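Local coordinates for protein putative esterase (Bacteroides intestinalis DSM 17393, PDB 5VOL) that acts as a ferulic acid esterase of carbohydrate esterase family 1, probably releasing feruloyl groups from arabinoxylan, and binds calcium, at residues C[224-229]-C[243-248]; C[144-149]-C[159-164]; C[215-220]-C[230-235]; C[166-171]-C[185-190]. One frame throughout, in Å; residues are numbered along the deposited sequence.

Contact 1 of 4, residues C[224-229]-C[243-248]; sequences FLLDRN and CQFRVR. With CA (calcium ion), chain B.
The ring of Phe245 meets helix 226-238 obliquely, with Leu226 CD1 4.4 Å from its CZ and Asn229 O 4.3 Å from its CE1; it also stacks with Tyr233, one turn beyond Asn229. The other flat group that matters is the guanidinium of Arg246, which takes Gln244 OE1 at its edge, in plane. Leu226 stretches its CG anti to the backbone N (chi1 177°), which carries CD1 across Val247 at about a right angle, 3.9 Å from CG2. Behind it Asn229 ND2 bonds to Leu225 O from above the carbonyl plane, and the same oxygen also accepts Asn229 N.

Farther back along the strand, around Gln244, the surroundings turn polar. Its OE1 binds calcium at 2.4 Å. Arg246 NH1 reaches OE1 in the carbonyl plane, on a lone pair (3.2 Å, N-H...O 138°), while NH2 comes from above that plane (2.8 Å, 156°). With an alanine at Arg246, OE1 would lose both N-H donors and the amide is likely to turn more freely beside the metal. Asp221, Asp222 and Asp249 of the second subunit and two waters bind the same ion, to which Gln244 contributes from the last strand of a beta-alpha-beta unit of this alpha/beta-hydrolase fold.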
loop_
_atom_site.group_PDB
_atom_site.type_symbol
_atom_site.label_atom_id
_atom_site.label_comp_id
_atom_site.label_asym_id
_atom_site.label_seq_id
_atom_site.Cartn_x
_atom_site.Cartn_y
_atom_site.Cartn_z
ATOM N N PHE C 224 10.100 18.479 9.640
ATOM C CA PHE C 224 11.246 19.297 10.050
ATOM C C PHE C 224 12.306 18.459 10.764
ATOM O O PHE C 224 13.446 18.887 10.887
ATOM C CB PHE C 224 10.793 20.479 10.926
ATOM C CG PHE C 224 10.492 20.115 12.361
ATOM C CD1 PHE C 224 9.494 19.212 12.670
ATOM C CD2 PHE C 224 11.184 20.716 13.402
ATOM C CE1 PHE C 224 9.202 18.887 13.994
ATOM C CE2 PHE C 224 10.895 20.399 14.728
ATOM C CZ PHE C 224 9.903 19.475 15.020
ATOM N N LEU C 225 11.951 17.244 11.191
ATOM C CA LEU C 225 12.929 16.354 11.807
ATOM C C LEU C 225 13.530 15.330 10.829
ATOM O O LEU C 225 14.280 14.449 11.248
ATOM C CB LEU C 225 12.307 15.624 13.007
ATOM C CG LEU C 225 12.170 16.470 14.277
ATOM C CD1 LEU C 225 11.344 15.770 15.352
ATOM C CD2 LEU C 225 13.559 16.792 14.814
ATOM N N LEU C 226 13.225 15.454 9.540
ATOM C CA LEU C 226 13.751 14.516 8.545
ATOM C C LEU C 226 15.282 14.505 8.543
ATOM O O LEU C 226 15.902 13.446 8.532
ATOM C CB LEU C 226 13.229 14.843 7.138
ATOM C CG LEU C 226 13.802 13.952 6.016
ATOM C CD1 LEU C 226 13.449 12.481 6.204
ATOM C CD2 LEU C 226 13.339 14.406 4.639
ATOM N N ASP C 227 15.895 15.683 8.578
ATOM C CA ASP C 227 17.347 15.756 8.455
ATOM C C ASP C 227 18.074 15.032 9.594
ATOM O O ASP C 227 19.092 14.367 9.356
ATOM C CB ASP C 227 17.793 17.222 8.361
ATOM C CG ASP C 227 17.583 17.804 6.968
ATOM O OD1 ASP C 227 17.078 17.076 6.077
ATOM O OD2 ASP C 227 17.915 18.991 6.754
ATOM N N ARG C 228 17.562 15.134 10.819
ATOM C CA ARG C 228 18.181 14.428 11.942
ATOM C C ARG C 228 17.961 12.915 11.872
ATOM O O ARG C 228 18.798 12.138 12.333
ATOM C CB ARG C 228 17.648 14.941 13.278
ATOM C CG ARG C 228 18.039 16.372 13.600
ATOM C CD ARG C 228 19.533 16.581 13.523
ATOM N NE ARG C 228 19.931 17.851 14.144
ATOM C CZ ARG C 228 20.988 18.567 13.773
ATOM N NH1 ARG C 228 21.765 18.148 12.778
ATOM N NH2 ARG C 228 21.266 19.709 14.392
ATOM N N ASN C 229 16.813 12.498 11.347
ATOM C CA ASN C 229 16.542 11.061 11.232
ATOM C C ASN C 229 17.439 10.462 10.162
ATOM O O ASN C 229 17.881 9.319 10.269
ATOM C CB ASN C 229 15.064 10.803 10.930
ATOM C CG ASN C 229 14.223 10.801 12.174
ATOM O OD1 ASN C 229 14.204 9.819 12.917
ATOM N ND2 ASN C 229 13.564 11.928 12.451
ATOM N N CYS C 243 19.203 -1.590 10.119
ATOM C CA CYS C 243 18.150 -0.633 10.420
ATOM C C CYS C 243 17.263 -0.434 9.181
ATOM O O CYS C 243 17.786 -0.243 8.092
ATOM C CB CYS C 243 18.771 0.701 10.858
ATOM S SG CYS C 243 17.613 1.946 11.464
ATOM N N GLN C 244 15.941 -0.499 9.334
ATOM C CA GLN C 244 15.051 -0.119 8.236
ATOM C C GLN C 244 14.817 1.389 8.279
ATOM O O GLN C 244 14.667 1.962 9.359
ATOM C CB GLN C 244 13.707 -0.849 8.318
ATOM C CG GLN C 244 13.794 -2.369 8.225
ATOM C CD GLN C 244 14.428 -2.841 6.923
ATOM O OE1 GLN C 244 14.167 -2.284 5.861
ATOM N NE2 GLN C 244 15.270 -3.868 7.005
ATOM N N PHE C 245 14.767 2.017 7.109
ATOM C CA PHE C 245 14.492 3.453 7.013
ATOM C C PHE C 245 13.392 3.657 5.971
ATOM O O PHE C 245 13.498 3.144 4.861
ATOM C CB PHE C 245 15.770 4.216 6.636
ATOM C CG PHE C 245 15.634 5.732 6.655
ATOM C CD1 PHE C 245 14.955 6.375 7.676
ATOM C CD2 PHE C 245 16.200 6.503 5.648
ATOM C CE1 PHE C 245 14.830 7.773 7.691
ATOM C CE2 PHE C 245 16.095 7.904 5.660
ATOM C CZ PHE C 245 15.406 8.538 6.678
ATOM N N ARG C 246 12.317 4.349 6.344
ATOM C CA ARG C 246 11.289 4.738 5.381
ATOM C C ARG C 246 11.059 6.230 5.426
ATOM O O ARG C 246 10.916 6.798 6.493
ATOM C CB ARG C 246 9.955 4.026 5.645
ATOM C CG ARG C 246 10.073 2.497 5.790
ATOM C CD ARG C 246 10.277 1.760 4.455
ATOM N NE ARG C 246 10.361 0.329 4.732
ATOM C CZ ARG C 246 11.496 -0.321 4.967
ATOM N NH1 ARG C 246 12.658 0.320 4.906
ATOM N NH2 ARG C 246 11.474 -1.620 5.256
ATOM N N VAL C 247 10.994 6.848 4.256
ATOM C CA VAL C 247 10.560 8.230 4.164
ATOM C C VAL C 247 9.298 8.170 3.322
ATOM O O VAL C 247 9.367 7.888 2.129
ATOM C CB VAL C 247 11.619 9.133 3.521
ATOM C CG1 VAL C 247 11.080 10.566 3.349
ATOM C CG2 VAL C 247 12.927 9.103 4.341
ATOM N N ARG C 248 8.150 8.356 3.967
ATOM C CA ARG C 248 6.872 8.345 3.272
ATOM C C ARG C 248 6.382 9.770 3.052
ATOM O O ARG C 248 6.967 10.713 3.588
ATOM C CB ARG C 248 5.853 7.536 4.063
ATOM C CG ARG C 248 6.340 6.109 4.333
ATOM C CD ARG C 248 5.301 5.298 5.089
ATOM N NE ARG C 248 5.208 5.646 6.505
ATOM C CZ ARG C 248 4.141 6.180 7.089
ATOM N NH1 ARG C 248 3.060 6.480 6.385
ATOM N NH2 ARG C 248 4.152 6.418 8.395
HETATM CA CA CA B . 15.678 -1.980 3.974
HETATM O O HOH W 1 17.620 -1.668 5.646
HETATM O O HOH W 2 16.203 -4.414 4.010
#

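Contact 2 of 4, residues C[144-149]-C[159-164]; sequences GATNYG and VYAMSA
Val159 lies under helix 140-151 with its two methyls spread along it: CG1 sits 3.9 Å from Thr146 CA and equally near Ala145 O, while CG2 comes 3.9 Å from Gly149 CA. The fork straddles one helical turn, because CG1 stands anti to the backbone N (chi1 177°) and CG2 beside it. Ala145 CB touches CG1 more loosely, at 4.3 Å. At Gly149 there is no room for a side chain: a beta carbon there would fall 2.5 Å from Val159 CG2. A serine in place of Val159 lacks the second branch, and the lost methyl would probably open a gap against Thr146 CA or Gly149 CA.

The helix and strand 158-162 run nearly antiparallel, their local axes 150° apart and 7.8 Å at closest approach. They belong to the beta-alpha-beta unit formed with strand 133-138, and the helix is the one that follows the probable nucleophile elbow of this alpha/beta hydrolase. Ile135 of that first strand packs against both Ala145 and Val159.

Farther along the strand, Ala161 CB abuts Thr146 OG1 at 3.4 Å. That hydroxyl is no orphan in the apolar layer: it sits beside its own backbone N and is hydrogen-bonded to Gly142 O, one turn back in the helix. Thr146 itself crosses Val159 at about a right angle; Met166 CE lies against its OG1 and Phe232 against its CG2.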
loop_
_atom_site.group_PDB
_atom_site.type_symbol
_atom_site.label_atom_id
_atom_site.label_comp_id
_atom_site.label_asym_id
_atom_site.label_seq_id
_atom_site.Cartn_x
_atom_site.Cartn_y
_atom_site.Cartn_z
ATOM N N GLY C 144 12.790 9.342 22.736
ATOM C CA GLY C 144 12.749 8.572 23.962
ATOM C C GLY C 144 12.876 7.076 23.694
ATOM O O GLY C 144 13.655 6.371 24.333
ATOM N N ALA C 145 12.099 6.595 22.735
ATOM C CA ALA C 145 12.113 5.184 22.379
ATOM C C ALA C 145 13.509 4.754 21.917
ATOM O O ALA C 145 14.037 3.746 22.350
ATOM C CB ALA C 145 11.061 4.914 21.290
ATOM N N THR C 146 14.101 5.547 21.042
ATOM C CA THR C 146 15.385 5.221 20.455
ATOM C C THR C 146 16.502 5.201 21.506
ATOM O O THR C 146 17.279 4.251 21.563
ATOM C CB THR C 146 15.726 6.218 19.333
ATOM O OG1 THR C 146 14.764 6.095 18.273
ATOM C CG2 THR C 146 17.100 5.951 18.766
ATOM N N ASN C 147 16.578 6.232 22.348
ATOM C CA ASN C 147 17.662 6.298 23.331
ATOM C C ASN C 147 17.472 5.263 24.444
ATOM O O ASN C 147 18.446 4.731 24.958
ATOM C CB ASN C 147 17.793 7.721 23.918
ATOM C CG ASN C 147 19.121 7.936 24.651
ATOM O OD1 ASN C 147 19.133 8.394 25.789
ATOM N ND2 ASN C 147 20.240 7.588 24.006
ATOM N N TYR C 148 16.228 4.945 24.790
ATOM C CA TYR C 148 15.968 3.845 25.714
ATOM C C TYR C 148 16.506 2.536 25.139
ATOM O O TYR C 148 17.107 1.711 25.850
ATOM C CB TYR C 148 14.472 3.681 25.994
ATOM C CG TYR C 148 13.865 4.566 27.068
ATOM C CD1 TYR C 148 14.544 5.659 27.591
ATOM C CD2 TYR C 148 12.590 4.290 27.559
ATOM C CE1 TYR C 148 13.949 6.470 28.595
ATOM C CE2 TYR C 148 11.998 5.077 28.540
ATOM C CZ TYR C 148 12.675 6.158 29.061
ATOM O OH TYR C 148 12.040 6.919 30.027
ATOM N N GLY C 149 16.263 2.334 23.847
ATOM C CA GLY C 149 16.717 1.121 23.190
ATOM C C GLY C 149 18.231 1.096 23.120
ATOM O O GLY C 149 18.853 0.042 23.214
ATOM N N VAL C 159 12.862 -1.419 18.352
ATOM C CA VAL C 159 12.517 -0.002 18.451
ATOM C C VAL C 159 11.905 0.491 17.135
ATOM O O VAL C 159 12.485 0.298 16.072
ATOM C CB VAL C 159 13.753 0.869 18.778
ATOM C CG1 VAL C 159 13.379 2.362 18.793
ATOM C CG2 VAL C 159 14.373 0.453 20.122
ATOM N N TYR C 160 10.743 1.134 17.215
ATOM C CA TYR C 160 10.132 1.754 16.041
ATOM C C TYR C 160 10.018 3.256 16.309
ATOM O O TYR C 160 9.191 3.684 17.096
ATOM C CB TYR C 160 8.751 1.162 15.747
ATOM C CG TYR C 160 8.194 1.541 14.390
ATOM C CD1 TYR C 160 7.692 2.816 14.145
ATOM C CD2 TYR C 160 8.162 0.613 13.353
ATOM C CE1 TYR C 160 7.179 3.166 12.884
ATOM C CE2 TYR C 160 7.655 0.944 12.093
ATOM C CZ TYR C 160 7.168 2.217 11.867
ATOM O OH TYR C 160 6.668 2.525 10.623
ATOM N N ALA C 161 10.841 4.039 15.633
ATOM C CA ALA C 161 10.947 5.475 15.865
ATOM C C ALA C 161 10.186 6.280 14.804
ATOM O O ALA C 161 10.585 6.258 13.643
ATOM C CB ALA C 161 12.416 5.872 15.865
ATOM N N MET C 162 9.112 6.984 15.190
ATOM C CA MET C 162 8.308 7.771 14.238
ATOM C C MET C 162 8.619 9.253 14.313
ATOM O O MET C 162 8.473 9.837 15.387
ATOM C CB MET C 162 6.807 7.614 14.501
ATOM C CG MET C 162 6.310 6.193 14.707
ATOM S SD MET C 162 4.633 6.280 15.354
ATOM C CE MET C 162 4.320 4.539 15.598
ATOM N N SER C 163 9.007 9.852 13.185
ATOM C CA SER C 163 9.262 11.291 13.111
ATOM C C SER C 163 10.084 11.744 14.317
ATOM O O SER C 163 9.737 12.732 14.977
ATOM C CB SER C 163 7.947 12.059 13.062
ATOM O OG SER C 163 7.021 11.464 12.163
ATOM N N ALA C 164 11.141 10.995 14.618
ATOM C CA ALA C 164 11.732 11.004 15.958
ATOM C C ALA C 164 12.577 12.238 16.229
ATOM O O ALA C 164 13.231 12.757 15.337
ATOM C CB ALA C 164 12.573 9.753 16.171
#

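Contact 3 of 4, residues C[215-220]-C[230-235]; sequences WFVDCG and IEFYQA
Two extended first torsions bring Phe232 and Val217 together. Phe232 holds CG anti to its backbone N (chi1 173°), which sends the ring out from the helix toward the sheet; Val217 keeps CG1 anti to N (chi1 175°), leaving CG2 as the methyl that meets the ring. CG2 lies 3.6 Å from Phe232 CE2 and 3.8 Å from CD2, approaching at a slant. Two residues earlier on the strand, Trp215 reaches the far end of the same ring: its CE3 is 4.4 Å from Phe232 CZ and sits at the edge of the phenyl ring, near its plane. This second touch is the looser of the two, and nothing polar passes between the segments.

Strand 214-218 and helix 226-238 are the first two elements of a beta-alpha-beta unit that ends in strand 244-246, the outermost strand of this chain's sheet. Phe232 fills the space between helix and sheet, and it also rests on Thr146 and Gln150 of helix 140-151 and on Val196 and Val199 of helix 195-200, wedged where three helices converge.

The indole NE1 of Trp215 is hydrogen-bonded to Leu210 O, just ahead of the strand. On the helix, the hydroxyl of Tyr233 reaches Asp221 O of the second subunit.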
loop_
_atom_site.group_PDB
_atom_site.type_symbol
_atom_site.label_atom_id
_atom_site.label_comp_id
_atom_site.label_asym_id
_atom_site.label_seq_id
_atom_site.Cartn_x
_atom_site.Cartn_y
_atom_site.Cartn_z
ATOM N N TRP C 215 15.785 -2.298 14.584
ATOM C CA TRP C 215 15.472 -0.868 14.464
ATOM C C TRP C 215 14.657 -0.530 13.216
ATOM O O TRP C 215 14.938 -1.028 12.131
ATOM C CB TRP C 215 16.762 -0.042 14.441
ATOM C CG TRP C 215 17.720 -0.348 15.557
ATOM C CD1 TRP C 215 18.670 -1.324 15.569
ATOM C CD2 TRP C 215 17.846 0.351 16.810
ATOM N NE1 TRP C 215 19.377 -1.283 16.745
ATOM C CE2 TRP C 215 18.889 -0.269 17.528
ATOM C CE3 TRP C 215 17.178 1.435 17.387
ATOM C CZ2 TRP C 215 19.280 0.152 18.809
ATOM C CZ3 TRP C 215 17.571 1.862 18.665
ATOM C CH2 TRP C 215 18.608 1.210 19.359
ATOM N N PHE C 216 13.663 0.335 13.374
ATOM C CA PHE C 216 12.844 0.801 12.251
ATOM C C PHE C 216 12.671 2.315 12.400
ATOM O O PHE C 216 12.154 2.779 13.412
ATOM C CB PHE C 216 11.488 0.079 12.245
ATOM C CG PHE C 216 10.789 0.056 10.902
ATOM C CD1 PHE C 216 10.374 1.233 10.285
ATOM C CD2 PHE C 216 10.517 -1.160 10.274
ATOM C CE1 PHE C 216 9.710 1.208 9.060
ATOM C CE2 PHE C 216 9.854 -1.200 9.050
ATOM C CZ PHE C 216 9.453 -0.012 8.428
ATOM N N VAL C 217 13.128 3.075 11.411
ATOM C CA VAL C 217 13.020 4.533 11.424
ATOM C C VAL C 217 12.093 5.014 10.307
ATOM O O VAL C 217 12.295 4.693 9.129
ATOM C CB VAL C 217 14.405 5.176 11.289
ATOM C CG1 VAL C 217 14.292 6.697 11.182
ATOM C CG2 VAL C 217 15.277 4.755 12.489
ATOM N N ASP C 218 11.081 5.794 10.680
ATOM C CA ASP C 218 9.985 6.161 9.775
ATOM C C ASP C 218 9.689 7.655 9.908
ATOM O O ASP C 218 9.221 8.075 10.962
ATOM C CB ASP C 218 8.750 5.322 10.130
ATOM C CG ASP C 218 7.579 5.530 9.202
ATOM O OD1 ASP C 218 7.729 6.124 8.111
ATOM O OD2 ASP C 218 6.484 5.052 9.576
ATOM N N CYS C 219 9.960 8.444 8.859
ATOM C CA CYS C 219 9.846 9.918 8.936
ATOM C C CYS C 219 9.493 10.537 7.581
ATOM O O CYS C 219 10.073 10.167 6.556
ATOM C CB CYS C 219 11.151 10.526 9.455
ATOM S SG CYS C 219 11.098 12.338 9.750
ATOM N N GLY C 220 8.542 11.470 7.578
ATOM C CA GLY C 220 7.965 11.991 6.349
ATOM C C GLY C 220 8.856 12.941 5.577
ATOM O O GLY C 220 9.704 13.619 6.156
ATOM N N ILE C 230 17.722 11.259 9.139
ATOM C CA ILE C 230 18.645 10.857 8.099
ATOM C C ILE C 230 20.036 10.656 8.686
ATOM O O ILE C 230 20.705 9.656 8.394
ATOM C CB ILE C 230 18.685 11.893 6.951
ATOM C CG1 ILE C 230 17.417 11.774 6.090
ATOM C CG2 ILE C 230 19.942 11.711 6.120
ATOM C CD1 ILE C 230 17.264 12.866 5.017
ATOM N N GLU C 231 20.476 11.595 9.523
ATOM C CA GLU C 231 21.788 11.473 10.147
ATOM C C GLU C 231 21.858 10.235 11.024
ATOM O O GLU C 231 22.882 9.551 11.075
ATOM C CB GLU C 231 22.124 12.713 10.997
ATOM C CG GLU C 231 22.255 14.000 10.228
ATOM C CD GLU C 231 22.411 15.194 11.173
ATOM O OE1 GLU C 231 23.031 15.031 12.248
ATOM O OE2 GLU C 231 21.894 16.275 10.852
ATOM N N PHE C 232 20.783 9.958 11.747
ATOM C CA PHE C 232 20.753 8.759 12.563
ATOM C C PHE C 232 20.884 7.514 11.683
ATOM O O PHE C 232 21.676 6.611 11.969
ATOM C CB PHE C 232 19.463 8.692 13.372
ATOM C CG PHE C 232 19.289 7.406 14.120
ATOM C CD1 PHE C 232 19.826 7.246 15.387
ATOM C CD2 PHE C 232 18.598 6.346 13.551
ATOM C CE1 PHE C 232 19.667 6.057 16.078
ATOM C CE2 PHE C 232 18.432 5.159 14.238
ATOM C CZ PHE C 232 18.966 5.012 15.498
ATOM N N TYR C 233 20.104 7.463 10.609
ATOM C CA TYR C 233 20.147 6.291 9.741
ATOM C C TYR C 233 21.536 6.132 9.116
ATOM O O TYR C 233 22.113 5.046 9.142
ATOM C CB TYR C 233 19.079 6.359 8.637
ATOM C CG TYR C 233 19.175 5.152 7.727
ATOM C CD1 TYR C 233 19.034 3.863 8.242
ATOM C CD2 TYR C 233 19.453 5.294 6.374
ATOM C CE1 TYR C 233 19.148 2.749 7.429
ATOM C CE2 TYR C 233 19.567 4.185 5.550
ATOM C CZ TYR C 233 19.417 2.921 6.085
ATOM O OH TYR C 233 19.536 1.821 5.268
ATOM N N GLN C 234 22.072 7.215 8.560
ATOM C CA GLN C 234 23.406 7.177 7.969
ATOM C C GLN C 234 24.454 6.681 8.978
ATOM O O GLN C 234 25.276 5.822 8.643
ATOM C CB GLN C 234 23.779 8.551 7.410
ATOM C CG GLN C 234 23.002 8.885 6.124
ATOM C CD GLN C 234 23.225 10.299 5.628
ATOM O OE1 GLN C 234 23.392 11.237 6.420
ATOM N NE2 GLN C 234 23.213 10.469 4.302
ATOM N N ALA C 235 24.398 7.173 10.215
ATOM C CA ALA C 235 25.320 6.695 11.257
ATOM C C ALA C 235 25.148 5.195 11.530
ATOM O O ALA C 235 26.127 4.465 11.654
ATOM C CB ALA C 235 25.135 7.486 12.548
#

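Contact 4 of 4, residues C[166-171]-C[185-190]; sequences MSIPEQ and ILTRSV. With IPA (isopropyl alcohol), chain R.
Apolar contact carries most of this junction, and Ile168 supplies it. Its CD1 lies 3.6 Å from Val190 CG1, with its CG1 following at 4.0 Å from the same methyl, so the isoleucine arm leans across the valine at a slant. The bends at chi1 (-53°) and chi2 (-65°) fold that arm so that CD1 also comes within 4.2 Å of Thr187 CG2, one turn back along the helix. Ser167 takes part through its backbone, CA standing 4.2 Å from Val190 CG1.

The loop 166-171 follows strand 158-162, and helix 182-192 belongs to the helical region between that strand and strand 214-218, a position where alpha/beta hydrolases often carry lid or cap insertions.

The polar interactions are few. Thr187 OG1 is hydrogen-bonded to Ile183 O within its own helix and accepts a weak bond from O2 of an isopropyl alcohol at 3.3 Å. That molecule, probably from the crystallisation liquor, also sets its C3 3.8 Å from Ile168 CD1, so it bridges both sides of the contact. Ile168 O, on the backbone, accepts Arg228 NE from helix 226-238.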
loop_
_atom_site.group_PDB
_atom_site.type_symbol
_atom_site.label_atom_id
_atom_site.label_comp_id
_atom_site.label_asym_id
_atom_site.label_seq_id
_atom_site.Cartn_x
_atom_site.Cartn_y
_atom_site.Cartn_z
ATOM N N MET C 166 15.573 12.749 17.212
ATOM C CA MET C 166 16.840 12.039 17.382
ATOM C C MET C 166 17.881 12.969 18.000
ATOM O O MET C 166 18.794 12.533 18.691
ATOM C CB MET C 166 17.340 11.512 16.040
ATOM C CG MET C 166 16.468 10.406 15.431
ATOM S SD MET C 166 16.176 9.033 16.572
ATOM C CE MET C 166 15.630 7.744 15.412
ATOM N N SER C 167 17.745 14.249 17.686
ATOM C CA SER C 167 18.545 15.317 18.283
ATOM C C SER C 167 17.836 16.617 17.956
ATOM O O SER C 167 16.894 16.615 17.166
ATOM C CB SER C 167 19.981 15.327 17.746
ATOM O OG SER C 167 20.020 15.553 16.343
ATOM N N ILE C 168 18.282 17.726 18.543
ATOM C CA ILE C 168 17.688 19.026 18.237
ATOM C C ILE C 168 17.936 19.412 16.793
ATOM O O ILE C 168 19.080 19.412 16.347
ATOM C CB ILE C 168 18.251 20.145 19.144
ATOM C CG1 ILE C 168 18.107 19.754 20.617
ATOM C CG2 ILE C 168 17.560 21.465 18.843
ATOM C CD1 ILE C 168 16.671 19.642 21.083
ATOM N N PRO C 169 16.866 19.752 16.054
ATOM C CA PRO C 169 16.994 20.167 14.650
ATOM C C PRO C 169 17.748 21.485 14.523
ATOM O O PRO C 169 17.680 22.299 15.439
ATOM C CB PRO C 169 15.540 20.325 14.189
ATOM C CG PRO C 169 14.774 20.595 15.442
ATOM C CD PRO C 169 15.475 19.825 16.534
ATOM N N GLU C 170 18.458 21.695 13.419
ATOM C CA GLU C 170 19.152 22.965 13.210
ATOM C C GLU C 170 18.163 24.126 13.111
ATOM O O GLU C 170 18.499 25.272 13.422
ATOM C CB GLU C 170 20.025 22.898 11.957
ATOM C CG GLU C 170 20.946 21.685 11.937
ATOM C CD GLU C 170 22.171 21.882 11.061
ATOM O OE1 GLU C 170 22.418 23.035 10.639
ATOM O OE2 GLU C 170 22.883 20.881 10.801
ATOM N N GLN C 171 16.939 23.823 12.682
ATOM C CA GLN C 171 15.875 24.821 12.632
ATOM C C GLN C 171 14.542 24.236 13.101
ATOM O O GLN C 171 14.246 23.073 12.842
ATOM C CB GLN C 171 15.726 25.384 11.217
ATOM C CG GLN C 171 14.664 26.468 11.105
ATOM C CD GLN C 171 14.471 26.959 9.685
ATOM O OE1 GLN C 171 15.093 26.451 8.749
ATOM N NE2 GLN C 171 13.602 27.953 9.515
ATOM N N ILE C 185 15.334 22.795 30.203
ATOM C CA ILE C 185 15.899 21.612 30.817
ATOM C C ILE C 185 15.742 20.415 29.853
ATOM O O ILE C 185 16.668 19.622 29.661
ATOM C CB ILE C 185 15.229 21.325 32.172
ATOM C CG1 ILE C 185 15.520 22.489 33.154
ATOM C CG2 ILE C 185 15.730 20.034 32.742
ATOM C CD1 ILE C 185 14.827 22.385 34.511
ATOM N N LEU C 186 14.565 20.303 29.248
ATOM C CA LEU C 186 14.317 19.250 28.255
ATOM C C LEU C 186 15.299 19.380 27.103
ATOM O O LEU C 186 15.891 18.394 26.661
ATOM C CB LEU C 186 12.880 19.314 27.739
ATOM C CG LEU C 186 12.591 18.451 26.500
ATOM C CD1 LEU C 186 12.901 16.985 26.801
ATOM C CD2 LEU C 186 11.158 18.635 26.019
ATOM N N THR C 187 15.483 20.607 26.632
ATOM C CA THR C 187 16.352 20.867 25.493
ATOM C C THR C 187 17.763 20.367 25.773
ATOM O O THR C 187 18.333 19.626 24.965
ATOM C CB THR C 187 16.355 22.354 25.138
ATOM O OG1 THR C 187 15.040 22.716 24.717
ATOM C CG2 THR C 187 17.321 22.645 24.000
ATOM N N ARG C 188 18.310 20.721 26.932
ATOM C CA ARG C 188 19.637 20.238 27.314
ATOM C C ARG C 188 19.689 18.719 27.395
ATOM O O ARG C 188 20.670 18.113 26.974
ATOM C CB ARG C 188 20.078 20.829 28.663
ATOM C CG ARG C 188 20.277 22.343 28.641
ATOM C CD ARG C 188 21.108 22.806 29.854
ATOM N NE ARG C 188 20.515 22.458 31.150
ATOM C CZ ARG C 188 19.647 23.224 31.811
ATOM N NH1 ARG C 188 19.235 24.381 31.295
ATOM N NH2 ARG C 188 19.179 22.828 32.988
ATOM N N SER C 189 18.644 18.116 27.954
ATOM C CA SER C 189 18.563 16.662 28.111
ATOM C C SER C 189 18.595 15.938 26.755
ATOM O O SER C 189 19.217 14.887 26.613
ATOM C CB SER C 189 17.289 16.279 28.874
ATOM O OG SER C 189 17.206 14.877 29.089
ATOM N N VAL C 190 17.922 16.516 25.768
ATOM C CA VAL C 190 17.858 15.931 24.429
ATOM C C VAL C 190 19.225 16.006 23.772
ATOM O O VAL C 190 19.674 15.058 23.130
ATOM C CB VAL C 190 16.806 16.637 23.569
ATOM C CG1 VAL C 190 16.920 16.219 22.090
ATOM C CG2 VAL C 190 15.427 16.314 24.104
HETATM C C1 IPA R . 12.302 20.934 20.193
HETATM C C2 IPA R . 12.608 21.255 21.662
HETATM C C3 IPA R . 13.124 20.042 22.435
HETATM O O2 IPA R . 13.606 22.249 21.731
#

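In the fold
Contacts 1 and 3 lie about 4 Å apart between centres and share helix 226-238; their strands are neighbours, joined by Gln244 O to Val217 N and Arg246 N to Val217 O, each 2.8 Å. Contact 2 sits next along the sheet, about 10 Å from contact 3, tied to it by Tyr160 OH to Asp218 OD2 (2.7 Å). Contact 4 joins the rest through Met166 CE, 3.4 Å from Thr146 OG1 and 3.8 Å from Phe232 CD2, and Ile168 O, 2.8 Å from Arg228 NE. The calcium ion adjoins contact 1, and the second subunit touches contacts 1 and 3. Leu226 lies near a likely Ser-His-Asp triad and Ala145 near the probable nucleophile elbow, neither touching.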